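Local coordinates for protein acyl-coa oxidase (Arabidopsis thaliana, PDB 1W07) that oxidises long- and medium-chain acyl-CoAs to 2-trans-enoyl-CoAs with FAD, passing the electrons to oxygen to give hydrogen peroxide in peroxisomal beta-oxidation, at residues K197-H202 with G265-S270. The protein carries 1 engineered substitution. Numbering follows the deposited sequence.
Sequences KDYGIH and GEYVPS
Tyr267 OH is held by two polar groups. His202 NE2 lies 3.0 Å from Tyr267 OH in a bent hydrogen bond, and Ser259 OG makes the second bond to that hydroxyl. The hydroxyl sits at the edge of the imidazole, in its plane. The other ring nitrogen, ND1 of His202, donates in the ring plane to Gly200 O at 3.1 Å. This bond, made from above the carbonyl plane, helps hold the ring with NE2 facing Tyr267. The His202 and Tyr267 rings are oblique, with planes at 80°.

Tyr199 covers one face of Tyr267 in an offset stack, with centroids 4.3 Å apart and planes at 22°. The side chains run antiparallel over one another, and each CB lies over the partner's ring: Tyr267 CB is 3.7 Å from the Tyr199 centroid, a CH-pi contact. With chi1 at -177°, the Tyr267 ring extends away from its own backbone N, so its face lies along Tyr199 and its OH reaches His202. The opposite face of Tyr199 carries Lys197 CG.

Leu192 touches both His202 and Tyr267. The rings of Tyr199, His202 and Tyr267 form an aromatic cluster at the surface. It joins the two-stranded antiparallel sheet of 259-261 and 267-269 to strand 197-207 of the acyl-CoA dehydrogenase-type middle beta-domain.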
# COMPACT_ATOMS: atom_id res chain seq x y z
N LYS B 197 -38.14 -26.69 1.64
CA LYS B 197 -37.81 -25.64 0.69
C LYS B 197 -36.79 -24.66 1.25
O LYS B 197 -36.80 -24.36 2.44
CB LYS B 197 -39.08 -24.88 0.29
CG LYS B 197 -38.84 -23.78 -0.74
CD LYS B 197 -40.14 -23.13 -1.19
CE LYS B 197 -39.89 -22.17 -2.35
NZ LYS B 197 -39.30 -22.88 -3.52
N ASP B 198 -35.92 -24.16 0.38
CA ASP B 198 -34.89 -23.19 0.73
C ASP B 198 -35.47 -21.79 0.48
O ASP B 198 -35.73 -21.44 -0.67
CB ASP B 198 -33.65 -23.40 -0.15
CG ASP B 198 -32.46 -22.56 0.29
OD1 ASP B 198 -32.65 -21.39 0.68
OD2 ASP B 198 -31.32 -23.08 0.24
N TYR B 199 -35.66 -21.00 1.53
CA TYR B 199 -36.22 -19.66 1.38
C TYR B 199 -35.20 -18.53 1.40
O TYR B 199 -35.56 -17.36 1.56
CB TYR B 199 -37.28 -19.41 2.45
CG TYR B 199 -38.56 -20.17 2.23
CD1 TYR B 199 -38.72 -21.48 2.70
CD2 TYR B 199 -39.62 -19.59 1.53
CE1 TYR B 199 -39.91 -22.18 2.47
CE2 TYR B 199 -40.80 -20.29 1.30
CZ TYR B 199 -40.94 -21.58 1.77
OH TYR B 199 -42.11 -22.26 1.54
N GLY B 200 -33.92 -18.86 1.25
CA GLY B 200 -32.91 -17.82 1.25
C GLY B 200 -32.25 -17.52 2.58
O GLY B 200 -32.56 -18.13 3.61
N ILE B 201 -31.35 -16.54 2.56
CA ILE B 201 -30.59 -16.14 3.73
C ILE B 201 -31.40 -15.33 4.73
O ILE B 201 -32.02 -14.33 4.38
CB ILE B 201 -29.36 -15.29 3.31
CG1 ILE B 201 -28.58 -16.02 2.21
CG2 ILE B 201 -28.49 -15.01 4.53
CD1 ILE B 201 -28.04 -17.36 2.60
N HIS B 202 -31.38 -15.77 5.99
CA HIS B 202 -32.08 -15.09 7.08
C HIS B 202 -31.17 -15.01 8.30
O HIS B 202 -30.17 -15.71 8.38
CB HIS B 202 -33.35 -15.85 7.45
CG HIS B 202 -34.48 -15.67 6.48
ND1 HIS B 202 -34.51 -16.31 5.26
CD2 HIS B 202 -35.58 -14.89 6.53
CE1 HIS B 202 -35.59 -15.92 4.59
NE2 HIS B 202 -36.25 -15.05 5.34
N GLY B 265 -44.35 -24.61 10.68
CA GLY B 265 -43.32 -24.53 9.66
C GLY B 265 -43.70 -23.80 8.38
O GLY B 265 -43.09 -24.02 7.33
N GLU B 266 -44.71 -22.94 8.46
CA GLU B 266 -45.15 -22.19 7.30
C GLU B 266 -44.37 -20.88 7.18
O GLU B 266 -44.28 -20.12 8.14
CB GLU B 266 -46.64 -21.88 7.39
CG GLU B 266 -47.54 -23.09 7.25
CD GLU B 266 -47.40 -23.76 5.90
OE1 GLU B 266 -47.44 -23.05 4.88
OE2 GLU B 266 -47.25 -25.00 5.86
N TYR B 267 -43.80 -20.63 6.00
CA TYR B 267 -43.05 -19.41 5.76
C TYR B 267 -44.05 -18.36 5.34
O TYR B 267 -44.66 -18.47 4.27
CB TYR B 267 -42.03 -19.61 4.64
CG TYR B 267 -41.16 -18.39 4.39
CD1 TYR B 267 -40.08 -18.10 5.23
CD2 TYR B 267 -41.44 -17.51 3.35
CE1 TYR B 267 -39.30 -16.97 5.03
CE2 TYR B 267 -40.66 -16.36 3.15
CZ TYR B 267 -39.59 -16.10 4.00
OH TYR B 267 -38.80 -14.99 3.81
N VAL B 268 -44.22 -17.33 6.16
CA VAL B 268 -45.17 -16.26 5.85
C VAL B 268 -44.56 -14.86 5.95
O VAL B 268 -44.20 -14.41 7.04
CB VAL B 268 -46.40 -16.33 6.78
CG1 VAL B 268 -47.50 -15.42 6.26
CG2 VAL B 268 -46.89 -17.77 6.91
N PRO B 269 -44.44 -14.15 4.81
CA PRO B 269 -43.89 -12.80 4.80
C PRO B 269 -44.75 -11.86 5.64
O PRO B 269 -45.97 -11.98 5.64
CB PRO B 269 -43.92 -12.43 3.32
CG PRO B 269 -43.73 -13.74 2.64
CD PRO B 269 -44.65 -14.64 3.44
N SER B 270 -44.11 -10.94 6.37
CA SER B 270 -44.84 -10.01 7.22
C SER B 270 -45.48 -8.90 6.39
O SER B 270 -45.34 -8.86 5.17
CB SER B 270 -43.90 -9.38 8.24
OG SER B 270 -42.97 -8.51 7.60